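Local coordinates for serine acetyltransferase 1, putative (Entamoeba histolytica, PDB 7BW9), which probably transfers an acetyl group from acetyl-CoA to L-serine, giving O-acetylserine for cysteine biosynthesis, at residues Gln7-Leu12 with Asn59-Arg64; Val13-Ser18 with Thr98-Val103; Phe35-Leu40 with Val69-Asn74; Ile41-Ile44 with Phe50-Arg53. All coordinates share one frame; numbering follows the deposited sequence.

All four contacts lie in the helical N-terminal part of the chain, which precedes the left-handed beta-helix. Contacts 1 and 2 share helix 2-17. Contacts 1 and 3 share helix 58-79, and contacts 3 and 4 share helix 36-45. Along the chain the order is helix 2-17, helix 36-45, loop 50-53, helix 58-79 and helix 96-113. The centre of contact 1 is about 12 Å from those of contacts 2 and 4 and about 15 Å from that of contact 3. Contacts 2 and 3 are the farthest apart, about 19 Å between centres. Contacts 3 and 4 join helix 36-45 to helix 58-79 and to loop 50-53; contacts 1 and 2 join helix 2-17 to helices 58-79 and 96-113.

Contact 1: Gln7-Leu12 with Asn59-Arg64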
loop_
_atom_site.group_PDB
_atom_site.type_symbol
_atom_site.label_atom_id
_atom_site.label_comp_id
_atom_site.label_asym_id
_atom_site.label_seq_id
_atom_site.Cartn_x
_atom_site.Cartn_y
_atom_site.Cartn_z
ATOM N N GLN A 7 -35.697 7.631 8.436
ATOM C CA GLN A 7 -35.446 9.065 8.504
ATOM C C GLN A 7 -34.097 9.403 7.892
ATOM O O GLN A 7 -33.978 10.341 7.089
ATOM C CB GLN A 7 -35.505 9.563 9.944
ATOM C CG GLN A 7 -34.901 10.957 10.058
ATOM C CD GLN A 7 -34.956 11.534 11.445
ATOM O OE1 GLN A 7 -33.928 11.637 12.133
ATOM N NE2 GLN A 7 -36.157 11.898 11.883
ATOM N N THR A 8 -33.063 8.646 8.262
ATOM C CA THR A 8 -31.741 8.896 7.699
ATOM C C THR A 8 -31.774 8.759 6.181
ATOM O O THR A 8 -31.255 9.620 5.464
ATOM C CB THR A 8 -30.718 7.952 8.335
ATOM O OG1 THR A 8 -30.767 8.090 9.763
ATOM C CG2 THR A 8 -29.312 8.278 7.861
ATOM N N SER A 9 -32.454 7.727 5.674
ATOM C CA SER A 9 -32.615 7.577 4.232
ATOM C C SER A 9 -33.255 8.825 3.629
ATOM O O SER A 9 -32.763 9.375 2.636
ATOM C CB SER A 9 -33.458 6.332 3.926
ATOM O OG SER A 9 -32.763 5.141 4.247
ATOM N N GLN A 10 -34.345 9.306 4.244
ATOM C CA GLN A 10 -35.026 10.496 3.731
ATOM C C GLN A 10 -34.168 11.753 3.883
ATOM O O GLN A 10 -34.174 12.624 3.004
ATOM C CB GLN A 10 -36.372 10.672 4.437
ATOM C CG GLN A 10 -37.236 11.815 3.893
ATOM C CD GLN A 10 -37.328 11.843 2.363
ATOM O OE1 GLN A 10 -37.150 12.895 1.739
ATOM N NE2 GLN A 10 -37.617 10.689 1.759
ATOM N N LEU A 11 -33.434 11.875 4.991
ATOM C CA LEU A 11 -32.528 13.014 5.133
ATOM C C LEU A 11 -31.421 12.973 4.085
ATOM O O LEU A 11 -31.024 14.013 3.546
ATOM C CB LEU A 11 -31.948 13.048 6.549
ATOM C CG LEU A 11 -32.971 13.566 7.566
ATOM C CD1 LEU A 11 -32.435 13.517 8.980
ATOM C CD2 LEU A 11 -33.421 14.983 7.193
ATOM N N LEU A 12 -30.923 11.774 3.766
ATOM C CA LEU A 12 -29.908 11.665 2.725
ATOM C C LEU A 12 -30.469 12.088 1.376
ATOM O O LEU A 12 -29.819 12.834 0.634
ATOM C CB LEU A 12 -29.372 10.243 2.656
ATOM C CG LEU A 12 -28.375 9.845 3.738
ATOM C CD1 LEU A 12 -28.246 8.328 3.763
ATOM C CD2 LEU A 12 -27.046 10.494 3.437
ATOM N N ASN A 59 -35.842 3.912 -1.924
ATOM C CA ASN A 59 -35.747 2.543 -1.443
ATOM C C ASN A 59 -34.364 1.960 -1.684
ATOM O O ASN A 59 -33.867 1.171 -0.874
ATOM C CB ASN A 59 -36.813 1.685 -2.115
ATOM C CG ASN A 59 -37.520 0.806 -1.134
ATOM O OD1 ASN A 59 -36.935 -0.153 -0.616
ATOM N ND2 ASN A 59 -38.773 1.136 -0.837
ATOM N N ASN A 60 -33.736 2.318 -2.801
ATOM C CA ASN A 60 -32.365 1.883 -3.030
ATOM C C ASN A 60 -31.434 2.464 -1.972
ATOM O O ASN A 60 -30.556 1.765 -1.459
ATOM C CB ASN A 60 -31.916 2.276 -4.439
ATOM C CG ASN A 60 -32.673 1.526 -5.526
ATOM O OD1 ASN A 60 -33.311 2.135 -6.388
ATOM N ND2 ASN A 60 -32.605 0.200 -5.489
ATOM N N VAL A 61 -31.636 3.733 -1.608
ATOM C CA VAL A 61 -30.862 4.342 -0.525
ATOM C C VAL A 61 -31.090 3.583 0.774
ATOM O O VAL A 61 -30.144 3.287 1.525
ATOM C CB VAL A 61 -31.238 5.831 -0.386
ATOM C CG1 VAL A 61 -30.567 6.468 0.854
ATOM C CG2 VAL A 61 -30.906 6.593 -1.673
ATOM N N LEU A 62 -32.352 3.241 1.053
ATOM C CA LEU A 62 -32.676 2.538 2.288
ATOM C C LEU A 62 -32.084 1.138 2.295
ATOM O O LEU A 62 -31.623 0.658 3.339
ATOM C CB LEU A 62 -34.190 2.486 2.479
ATOM C CG LEU A 62 -34.714 1.703 3.682
ATOM C CD1 LEU A 62 -34.317 2.372 4.991
ATOM C CD2 LEU A 62 -36.243 1.513 3.586
ATOM N N GLU A 63 -32.093 0.459 1.144
ATOM C CA GLU A 63 -31.458 -0.855 1.062
ATOM C C GLU A 63 -29.969 -0.757 1.369
ATOM O O GLU A 63 -29.429 -1.540 2.155
ATOM C CB GLU A 63 -31.656 -1.468 -0.329
ATOM C CG GLU A 63 -33.029 -2.064 -0.590
ATOM C CD GLU A 63 -33.272 -2.322 -2.077
ATOM O OE1 GLU A 63 -32.271 -2.381 -2.832
ATOM O OE2 GLU A 63 -34.452 -2.467 -2.487
ATOM N N ARG A 64 -29.282 0.183 0.724
ATOM C CA ARG A 64 -27.839 0.288 0.920
ATOM C C ARG A 64 -27.514 0.682 2.351
ATOM O O ARG A 64 -26.599 0.117 2.965
ATOM C CB ARG A 64 -27.257 1.281 -0.078
ATOM C CG ARG A 64 -27.506 0.826 -1.500
ATOM C CD ARG A 64 -26.733 1.603 -2.518
ATOM N NE ARG A 64 -27.357 2.881 -2.792
ATOM C CZ ARG A 64 -28.108 3.118 -3.861
ATOM N NH1 ARG A 64 -28.313 2.157 -4.749
ATOM N NH2 ARG A 64 -28.644 4.313 -4.043
#
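V61 and L62 of helix 58-79 pack against S9 and L12 of helix 2-17. V61 comes first. Its CG1 is anti to the backbone N (chi1 173°), and this swings the methyl into the groove between S9 and L12. There V61 CG1 lies 4.1 Å from S9 CA and 4.2 Å from L12 CD1. The L12 and V61 side chains cross at a slant, methyl to methyl. The other methyl of V61, CG2, packs on the ring of Y16 in the next part of helix 2-17. L62 follows and meets the S9 hydroxyl with both its CA and its CD1. S9 OG is 3.3 Å from L62 CA, and the CD1 branch of L62 curls round to come within 3.3 Å of S9 OG. No hydrogen bond crosses here. The hydroxyl is instead bonded to L5 O, one turn back in its own helix, which satisfies it in a buried place. With a residue as small as serine here, the backbones can come close: S9 CA and L62 CA are 5.4 Å apart. R64 of the same segment packs on K43 and I44 of helix 36-45. The local axes approach to 9.1 Å, and their directions differ by 127°. This is a helix-helix crossing built on a small residue, in the helical N-terminal domain characteristic of serine acetyltransferases.

Contact 2: Val13-Ser18 with Thr98-Val103; sequences VQSYQS and TIRELV
S15 and Y16, in the last turn of helix 2-17, receive R100 of helix 96-113 in a partly buried polar join between two helices. The local axes are 11.1 Å apart and run in nearly the same direction, 26° from parallel. That gap is wide, and a long side chain bridges it. In R100, CG anti to the backbone N (chi1 -173°) and an extended chain to NE carry the guanidinium across the gap. R100 NH1 donates to S15 OG at 2.7 Å. The bond is bent, and the hydroxyl lies somewhat out of the guanidinium plane. S15 OG in turn donates to E101 OE2 at 3.1 Å, arriving nearly in line with the carboxylate C-O bond. The serine hydroxyl thus links R100 to the neighbouring acid on the same helix. E101 gets there by bending its chain at chi2 (-43°). In the helical N-terminal domain this corner also takes in the C-terminal end of helix 36-45. R100 NE is bonded to L45 O, and Y16 OH to I44 O. R100 NH2 makes a salt bridge with D19, just past helix 2-17, which probably offsets the arginine charge. With a carboxylate, a hydroxyl and a carbonyl around it, the guanidinium has little freedom to rotate. The Y16 ring adds an edge-to-face contact. Its CD1 sits over one face of the guanidinium, 3.6 Å from R100 CZ, with the two planes 72° apart.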
loop_
_atom_site.group_PDB
_atom_site.type_symbol
_atom_site.label_atom_id
_atom_site.label_comp_id
_atom_site.label_asym_id
_atom_site.label_seq_id
_atom_site.Cartn_x
_atom_site.Cartn_y
_atom_site.Cartn_z
ATOM N N VAL A 13 -31.685 11.634 1.049
ATOM C CA VAL A 13 -32.335 12.083 -0.184
ATOM C C VAL A 13 -32.410 13.608 -0.218
ATOM O O VAL A 13 -32.121 14.242 -1.242
ATOM C CB VAL A 13 -33.733 11.448 -0.329
ATOM C CG1 VAL A 13 -34.511 12.147 -1.440
ATOM C CG2 VAL A 13 -33.623 9.957 -0.619
ATOM N N GLN A 14 -32.804 14.224 0.898
ATOM C CA GLN A 14 -32.874 15.680 0.933
ATOM C C GLN A 14 -31.492 16.284 0.763
ATOM O O GLN A 14 -31.329 17.298 0.078
ATOM C CB GLN A 14 -33.497 16.158 2.242
ATOM C CG GLN A 14 -34.962 15.815 2.393
ATOM C CD GLN A 14 -35.457 16.092 3.793
ATOM O OE1 GLN A 14 -34.857 16.888 4.525
ATOM N NE2 GLN A 14 -36.541 15.421 4.187
ATOM N N SER A 15 -30.481 15.653 1.370
ATOM C CA SER A 15 -29.109 16.128 1.215
ATOM C C SER A 15 -28.671 16.074 -0.241
ATOM O O SER A 15 -28.054 17.021 -0.741
ATOM C CB SER A 15 -28.165 15.306 2.095
ATOM O OG SER A 15 -26.815 15.655 1.859
ATOM N N TYR A 16 -28.981 14.976 -0.946
ATOM C CA TYR A 16 -28.590 14.894 -2.352
ATOM C C TYR A 16 -29.134 16.085 -3.126
ATOM O O TYR A 16 -28.427 16.678 -3.951
ATOM C CB TYR A 16 -29.090 13.600 -3.009
ATOM C CG TYR A 16 -28.663 12.297 -2.371
ATOM C CD1 TYR A 16 -27.507 12.192 -1.581
ATOM C CD2 TYR A 16 -29.420 11.159 -2.574
ATOM C CE1 TYR A 16 -27.154 10.966 -1.003
ATOM C CE2 TYR A 16 -29.085 9.960 -2.017
ATOM C CZ TYR A 16 -27.961 9.848 -1.241
ATOM O OH TYR A 16 -27.689 8.598 -0.722
ATOM N N GLN A 17 -30.389 16.457 -2.858
ATOM C CA GLN A 17 -31.056 17.467 -3.671
ATOM C C GLN A 17 -30.523 18.868 -3.398
ATOM O O GLN A 17 -30.419 19.672 -4.329
ATOM C CB GLN A 17 -32.565 17.385 -3.452
ATOM C CG GLN A 17 -33.105 15.989 -3.774
ATOM C CD GLN A 17 -34.617 15.884 -3.689
ATOM O OE1 GLN A 17 -35.232 16.285 -2.696
ATOM N NE2 GLN A 17 -35.225 15.326 -4.731
ATOM N N SER A 18 -30.136 19.164 -2.160
ATOM C CA SER A 18 -29.541 20.461 -1.858
ATOM C C SER A 18 -28.085 20.571 -2.291
ATOM O O SER A 18 -27.478 21.622 -2.079
ATOM C CB SER A 18 -29.643 20.755 -0.364
ATOM O OG SER A 18 -29.098 19.693 0.387
ATOM N N THR A 98 -24.384 14.655 8.608
ATOM C CA THR A 98 -23.223 15.435 9.041
ATOM C C THR A 98 -21.934 14.913 8.404
ATOM O O THR A 98 -21.120 15.690 7.882
ATOM C CB THR A 98 -23.122 15.399 10.564
ATOM O OG1 THR A 98 -24.366 15.832 11.128
ATOM C CG2 THR A 98 -21.973 16.285 11.063
ATOM N N ILE A 99 -21.754 13.588 8.413
ATOM C CA ILE A 99 -20.586 12.975 7.787
ATOM C C ILE A 99 -20.532 13.325 6.309
ATOM O O ILE A 99 -19.473 13.680 5.777
ATOM C CB ILE A 99 -20.600 11.448 7.992
ATOM C CG1 ILE A 99 -20.447 11.097 9.466
ATOM C CG2 ILE A 99 -19.494 10.778 7.189
ATOM C CD1 ILE A 99 -20.596 9.615 9.706
ATOM N N ARG A 100 -21.679 13.229 5.623
ATOM C CA ARG A 100 -21.714 13.561 4.203
ATOM C C ARG A 100 -21.247 14.995 3.949
ATOM O O ARG A 100 -20.475 15.249 3.015
ATOM C CB ARG A 100 -23.118 13.343 3.637
ATOM C CG ARG A 100 -23.169 13.519 2.138
ATOM C CD ARG A 100 -24.563 13.214 1.517
ATOM N NE ARG A 100 -24.399 13.180 0.076
ATOM C CZ ARG A 100 -24.658 14.190 -0.747
ATOM N NH1 ARG A 100 -25.169 15.330 -0.296
ATOM N NH2 ARG A 100 -24.419 14.040 -2.038
ATOM N N GLU A 101 -21.730 15.949 4.756
ATOM C CA GLU A 101 -21.342 17.344 4.574
ATOM C C GLU A 101 -19.851 17.534 4.815
ATOM O O GLU A 101 -19.206 18.346 4.140
ATOM C CB GLU A 101 -22.146 18.258 5.505
ATOM C CG GLU A 101 -23.653 18.233 5.274
ATOM C CD GLU A 101 -24.025 18.251 3.791
ATOM O OE1 GLU A 101 -23.771 19.282 3.117
ATOM O OE2 GLU A 101 -24.554 17.225 3.294
ATOM N N LEU A 102 -19.290 16.789 5.778
ATOM C CA LEU A 102 -17.848 16.843 6.038
ATOM C C LEU A 102 -17.039 16.273 4.872
ATOM O O LEU A 102 -16.019 16.854 4.469
ATOM C CB LEU A 102 -17.524 16.093 7.337
ATOM C CG LEU A 102 -17.877 16.803 8.657
ATOM C CD1 LEU A 102 -17.629 15.893 9.853
ATOM C CD2 LEU A 102 -17.121 18.123 8.820
ATOM N N VAL A 103 -17.476 15.140 4.315
ATOM C CA VAL A 103 -16.765 14.552 3.184
ATOM C C VAL A 103 -16.788 15.503 1.992
ATOM O O VAL A 103 -15.775 15.680 1.294
ATOM C CB VAL A 103 -17.367 13.173 2.846
ATOM C CG1 VAL A 103 -16.876 12.685 1.493
ATOM C CG2 VAL A 103 -17.019 12.162 3.959
#

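Contact 3: Phe35-Leu40 with Val69-Asn74; sequences FLELEL and VYHIQN
E37 of helix 36-45 reaches across to the edge of the H71 ring on helix 58-79. Their CA atoms are 8.2 Å apart, so the side chains do the bridging. E37 CB points toward the other helix. E37 CG lies 4.0 Å from H71 CD2. The chain then bends at chi2 (94°), which turns the carboxylate to the histidine edge. E37 CD comes to 3.7 Å from H71 NE2. E37 OE1 is 4.1 Å from H71 NE2 and lies at the edge of the F35 ring of its own segment. OE2 is the tip that bonds. It accepts from H71 NE2 at 3.2 Å, close to the ring plane, but the N-H...O angle of 124° makes this bond weak. The carboxylate is turned 72° from the ring. OE2 also takes a hydrogen bond with Y150 OH of helix 148-162, and this is its stronger partner. On the H71 side, CG anti to the backbone N (chi1 171°) carries the ring out to meet the glutamate. L36 adds an apolar touch, with CD2 at 4.2 Å from H71 ND1. The acid may raise the basicity of H71, though such a bent bond would do so only modestly. E37 also packs on L68 and L154. A buried glutamate thus links three helices by its polar tip and its stem, within the all-helical N-terminal domain of the serine acetyltransferase fold.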
loop_
_atom_site.group_PDB
_atom_site.type_symbol
_atom_site.label_atom_id
_atom_site.label_comp_id
_atom_site.label_asym_id
_atom_site.label_seq_id
_atom_site.Cartn_x
_atom_site.Cartn_y
_atom_site.Cartn_z
ATOM N N PHE A 35 -14.088 -3.066 -0.998
ATOM C CA PHE A 35 -14.606 -3.957 0.032
ATOM C C PHE A 35 -15.946 -3.400 0.491
ATOM O O PHE A 35 -16.321 -2.278 0.145
ATOM C CB PHE A 35 -13.624 -4.138 1.200
ATOM C CG PHE A 35 -13.294 -2.872 1.920
ATOM C CD1 PHE A 35 -12.230 -2.070 1.495
ATOM C CD2 PHE A 35 -14.021 -2.487 3.034
ATOM C CE1 PHE A 35 -11.901 -0.901 2.163
ATOM C CE2 PHE A 35 -13.717 -1.308 3.708
ATOM C CZ PHE A 35 -12.655 -0.512 3.272
ATOM N N LEU A 36 -16.688 -4.204 1.250
ATOM C CA LEU A 36 -18.122 -3.956 1.380
ATOM C C LEU A 36 -18.403 -2.558 1.929
ATOM O O LEU A 36 -19.132 -1.781 1.306
ATOM C CB LEU A 36 -18.779 -5.025 2.249
ATOM C CG LEU A 36 -20.313 -4.992 2.243
ATOM C CD1 LEU A 36 -20.862 -4.678 0.846
ATOM C CD2 LEU A 36 -20.870 -6.324 2.721
ATOM N N GLU A 37 -17.796 -2.199 3.070
ATOM C CA GLU A 37 -18.139 -0.916 3.691
ATOM C C GLU A 37 -17.786 0.259 2.787
ATOM O O GLU A 37 -18.551 1.224 2.702
ATOM C CB GLU A 37 -17.457 -0.772 5.048
ATOM C CG GLU A 37 -17.886 -1.803 6.057
ATOM C CD GLU A 37 -16.950 -2.997 6.065
ATOM O OE1 GLU A 37 -16.567 -3.468 4.968
ATOM O OE2 GLU A 37 -16.580 -3.448 7.167
ATOM N N LEU A 38 -16.654 0.189 2.075
ATOM C CA LEU A 38 -16.270 1.313 1.218
ATOM C C LEU A 38 -17.208 1.444 0.021
ATOM O O LEU A 38 -17.677 2.547 -0.305
ATOM C CB LEU A 38 -14.824 1.159 0.743
ATOM C CG LEU A 38 -14.431 2.300 -0.202
ATOM C CD1 LEU A 38 -14.549 3.673 0.490
ATOM C CD2 LEU A 38 -13.040 2.092 -0.794
ATOM N N GLU A 39 -17.478 0.330 -0.662
ATOM C CA GLU A 39 -18.411 0.375 -1.786
ATOM C C GLU A 39 -19.753 0.951 -1.353
ATOM O O GLU A 39 -20.315 1.823 -2.029
ATOM C CB GLU A 39 -18.591 -1.025 -2.384
ATOM C CG GLU A 39 -17.360 -1.587 -3.049
ATOM C CD GLU A 39 -17.352 -3.114 -3.071
ATOM O OE1 GLU A 39 -18.448 -3.719 -2.970
ATOM O OE2 GLU A 39 -16.253 -3.705 -3.191
ATOM N N LEU A 40 -20.261 0.506 -0.205
ATOM C CA LEU A 40 -21.571 0.971 0.242
ATOM C C LEU A 40 -21.538 2.432 0.641
ATOM O O LEU A 40 -22.442 3.198 0.278
ATOM C CB LEU A 40 -22.067 0.115 1.403
ATOM C CG LEU A 40 -22.610 -1.252 0.971
ATOM C CD1 LEU A 40 -23.066 -2.050 2.185
ATOM C CD2 LEU A 40 -23.753 -1.073 -0.030
ATOM N N VAL A 69 -25.338 -0.716 7.803
ATOM C CA VAL A 69 -25.377 -0.672 9.266
ATOM C C VAL A 69 -25.498 -2.073 9.822
ATOM O O VAL A 69 -24.898 -2.399 10.856
ATOM C CB VAL A 69 -26.507 0.244 9.793
ATOM C CG1 VAL A 69 -26.439 1.604 9.130
ATOM C CG2 VAL A 69 -27.886 -0.391 9.610
ATOM N N TYR A 70 -26.203 -2.953 9.119
ATOM C CA TYR A 70 -26.378 -4.283 9.665
ATOM C C TYR A 70 -25.114 -5.123 9.523
ATOM O O TYR A 70 -24.848 -5.984 10.371
ATOM C CB TYR A 70 -27.610 -4.919 9.027
ATOM C CG TYR A 70 -28.908 -4.373 9.642
ATOM C CD1 TYR A 70 -29.038 -4.222 11.026
ATOM C CD2 TYR A 70 -29.985 -3.995 8.849
ATOM C CE1 TYR A 70 -30.213 -3.725 11.603
ATOM C CE2 TYR A 70 -31.173 -3.499 9.415
ATOM C CZ TYR A 70 -31.280 -3.363 10.791
ATOM O OH TYR A 70 -32.448 -2.872 11.351
ATOM N N HIS A 71 -24.284 -4.865 8.511
ATOM C CA HIS A 71 -22.961 -5.478 8.538
ATOM C C HIS A 71 -22.121 -4.898 9.676
ATOM O O HIS A 71 -21.378 -5.630 10.344
ATOM C CB HIS A 71 -22.250 -5.303 7.197
ATOM C CG HIS A 71 -20.814 -5.726 7.224
ATOM N ND1 HIS A 71 -20.400 -6.984 6.841
ATOM C CD2 HIS A 71 -19.694 -5.062 7.608
ATOM C CE1 HIS A 71 -19.089 -7.077 6.986
ATOM N NE2 HIS A 71 -18.636 -5.925 7.449
ATOM N N ILE A 72 -22.234 -3.592 9.925
ATOM C CA ILE A 72 -21.485 -3.001 11.035
ATOM C C ILE A 72 -21.982 -3.566 12.354
ATOM O O ILE A 72 -21.187 -3.945 13.224
ATOM C CB ILE A 72 -21.575 -1.462 11.009
ATOM C CG1 ILE A 72 -20.842 -0.898 9.788
ATOM C CG2 ILE A 72 -20.997 -0.851 12.298
ATOM C CD1 ILE A 72 -21.124 0.568 9.530
ATOM N N GLN A 73 -23.310 -3.654 12.512
ATOM C CA GLN A 73 -23.868 -4.186 13.749
ATOM C C GLN A 73 -23.392 -5.615 13.990
ATOM O O GLN A 73 -22.996 -5.963 15.109
ATOM C CB GLN A 73 -25.396 -4.104 13.716
ATOM C CG GLN A 73 -26.063 -4.831 14.878
ATOM C CD GLN A 73 -27.422 -4.261 15.260
ATOM O OE1 GLN A 73 -27.911 -3.296 14.663
ATOM N NE2 GLN A 73 -28.038 -4.858 16.277
ATOM N N ASN A 74 -23.364 -6.441 12.943
ATOM C CA ASN A 74 -22.924 -7.822 13.127
ATOM C C ASN A 74 -21.452 -7.917 13.506
ATOM O O ASN A 74 -21.073 -8.809 14.276
ATOM C CB ASN A 74 -23.198 -8.644 11.867
ATOM C CG ASN A 74 -24.678 -8.822 11.608
ATOM O OD1 ASN A 74 -25.505 -8.583 12.495
ATOM N ND2 ASN A 74 -25.026 -9.244 10.392
#

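Contact 4: Ile41-Ile44 with Phe50-Arg53; sequences IQKI and FTRR
Q42 and F50 make the tight part of this contact. Q42 CB sits over the middle of the F50 ring, 3.5 Å from the centroid and 6° off the ring normal. This is a CH-pi contact. Beyond CG the Q42 chain stays extended (chi2 171°), and its amide passes on over the CE1 rim. There Q42 CD lies 3.5 Å from F50 CE1, and amide and ring are stacked, their planes 19° from parallel. The backbone Q42 O is also close, 3.3 Å from F50 CD2. The lysine stem still packs well: K43 CB is 3.6 Å from T51 CG2, and K43 CG is 3.8 Å from F50 CB. The loose side is its far end. K43 is partly exposed, and its extended chain carries the ammonium past F50 O toward E31, a long and weak ion pair. R52 leads away and pairs with D54. T51 keeps its hydroxyl for P47 O, which leaves CG2 for the lysine stem. H131 and M134 of helix 128-144 also touch Q42. No hydrogen bond crosses between 41-44 and 50-53. Between these two segments the join is therefore one of ring, amide and methyl packing, while the polar ends of T51 and R52 are satisfied elsewhere.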
loop_
_atom_site.group_PDB
_atom_site.type_symbol
_atom_site.label_atom_id
_atom_site.label_comp_id
_atom_site.label_asym_id
_atom_site.label_seq_id
_atom_site.Cartn_x
_atom_site.Cartn_y
_atom_site.Cartn_z
ATOM N N ILE A 41 -20.513 2.842 1.401
ATOM C CA ILE A 41 -20.439 4.236 1.820
ATOM C C ILE A 41 -20.336 5.138 0.606
ATOM O O ILE A 41 -20.977 6.196 0.542
ATOM C CB ILE A 41 -19.273 4.431 2.812
ATOM C CG1 ILE A 41 -19.647 3.789 4.151
ATOM C CG2 ILE A 41 -18.958 5.889 3.015
ATOM C CD1 ILE A 41 -18.477 3.451 5.005
ATOM N N GLN A 42 -19.573 4.711 -0.401
ATOM C CA GLN A 42 -19.451 5.503 -1.620
ATOM C C GLN A 42 -20.803 5.706 -2.282
ATOM O O GLN A 42 -21.154 6.827 -2.672
ATOM C CB GLN A 42 -18.488 4.825 -2.598
ATOM C CG GLN A 42 -17.001 4.970 -2.226
ATOM C CD GLN A 42 -16.111 4.108 -3.103
ATOM O OE1 GLN A 42 -16.537 3.055 -3.609
ATOM N NE2 GLN A 42 -14.882 4.553 -3.309
ATOM N N LYS A 43 -21.570 4.612 -2.444
ATOM C CA LYS A 43 -22.891 4.701 -3.058
ATOM C C LYS A 43 -23.849 5.503 -2.185
ATOM O O LYS A 43 -24.700 6.238 -2.701
ATOM C CB LYS A 43 -23.459 3.299 -3.311
ATOM C CG LYS A 43 -22.613 2.431 -4.225
ATOM C CD LYS A 43 -23.273 1.076 -4.495
ATOM C CE LYS A 43 -22.403 0.217 -5.408
ATOM N NZ LYS A 43 -23.159 -0.900 -6.051
ATOM N N ILE A 44 -23.737 5.371 -0.862
ATOM C CA ILE A 44 -24.621 6.140 0.015
ATOM C C ILE A 44 -24.308 7.634 -0.070
ATOM O O ILE A 44 -25.218 8.468 -0.140
ATOM C CB ILE A 44 -24.525 5.637 1.465
ATOM C CG1 ILE A 44 -25.141 4.238 1.596
ATOM C CG2 ILE A 44 -25.226 6.616 2.394
ATOM C CD1 ILE A 44 -24.660 3.461 2.821
ATOM N N PHE A 50 -21.394 6.430 -8.255
ATOM C CA PHE A 50 -21.108 5.037 -7.938
ATOM C C PHE A 50 -22.240 4.051 -8.209
ATOM O O PHE A 50 -22.021 2.848 -8.040
ATOM C CB PHE A 50 -20.700 4.903 -6.461
ATOM C CG PHE A 50 -19.403 5.606 -6.112
ATOM C CD1 PHE A 50 -18.179 5.029 -6.415
ATOM C CD2 PHE A 50 -19.420 6.838 -5.479
ATOM C CE1 PHE A 50 -16.989 5.673 -6.087
ATOM C CE2 PHE A 50 -18.227 7.492 -5.142
ATOM C CZ PHE A 50 -17.015 6.907 -5.450
ATOM N N THR A 51 -23.434 4.496 -8.595
ATOM C CA THR A 51 -24.551 3.572 -8.750
ATOM C C THR A 51 -25.081 3.582 -10.174
ATOM O O THR A 51 -24.955 4.574 -10.899
ATOM C CB THR A 51 -25.717 3.912 -7.816
ATOM O OG1 THR A 51 -26.239 5.196 -8.165
ATOM C CG2 THR A 51 -25.268 3.911 -6.372
ATOM N N ARG A 52 -25.715 2.464 -10.536
ATOM C CA ARG A 52 -26.516 2.382 -11.752
ATOM C C ARG A 52 -27.662 3.386 -11.714
ATOM O O ARG A 52 -28.332 3.548 -10.693
ATOM C CB ARG A 52 -27.077 0.972 -11.905
ATOM C CG ARG A 52 -26.172 0.011 -12.639
ATOM C CD ARG A 52 -26.754 -1.384 -12.554
ATOM N NE ARG A 52 -28.162 -1.402 -12.955
ATOM C CZ ARG A 52 -28.984 -2.431 -12.765
ATOM N NH1 ARG A 52 -28.541 -3.536 -12.176
ATOM N NH2 ARG A 52 -30.251 -2.358 -13.161
ATOM N N ARG A 53 -27.899 4.052 -12.844
ATOM C CA ARG A 53 -28.877 5.139 -12.869
ATOM C C ARG A 53 -30.274 4.678 -12.447
ATOM O O ARG A 53 -31.049 5.476 -11.909
ATOM C CB ARG A 53 -28.910 5.771 -14.257
ATOM C CG ARG A 53 -27.571 6.341 -14.678
ATOM C CD ARG A 53 -27.566 6.759 -16.137
ATOM N NE ARG A 53 -28.567 7.783 -16.415
ATOM C CZ ARG A 53 -28.460 8.682 -17.388
ATOM N NH1 ARG A 53 -27.379 8.687 -18.170
ATOM N NH2 ARG A 53 -29.429 9.580 -17.573
#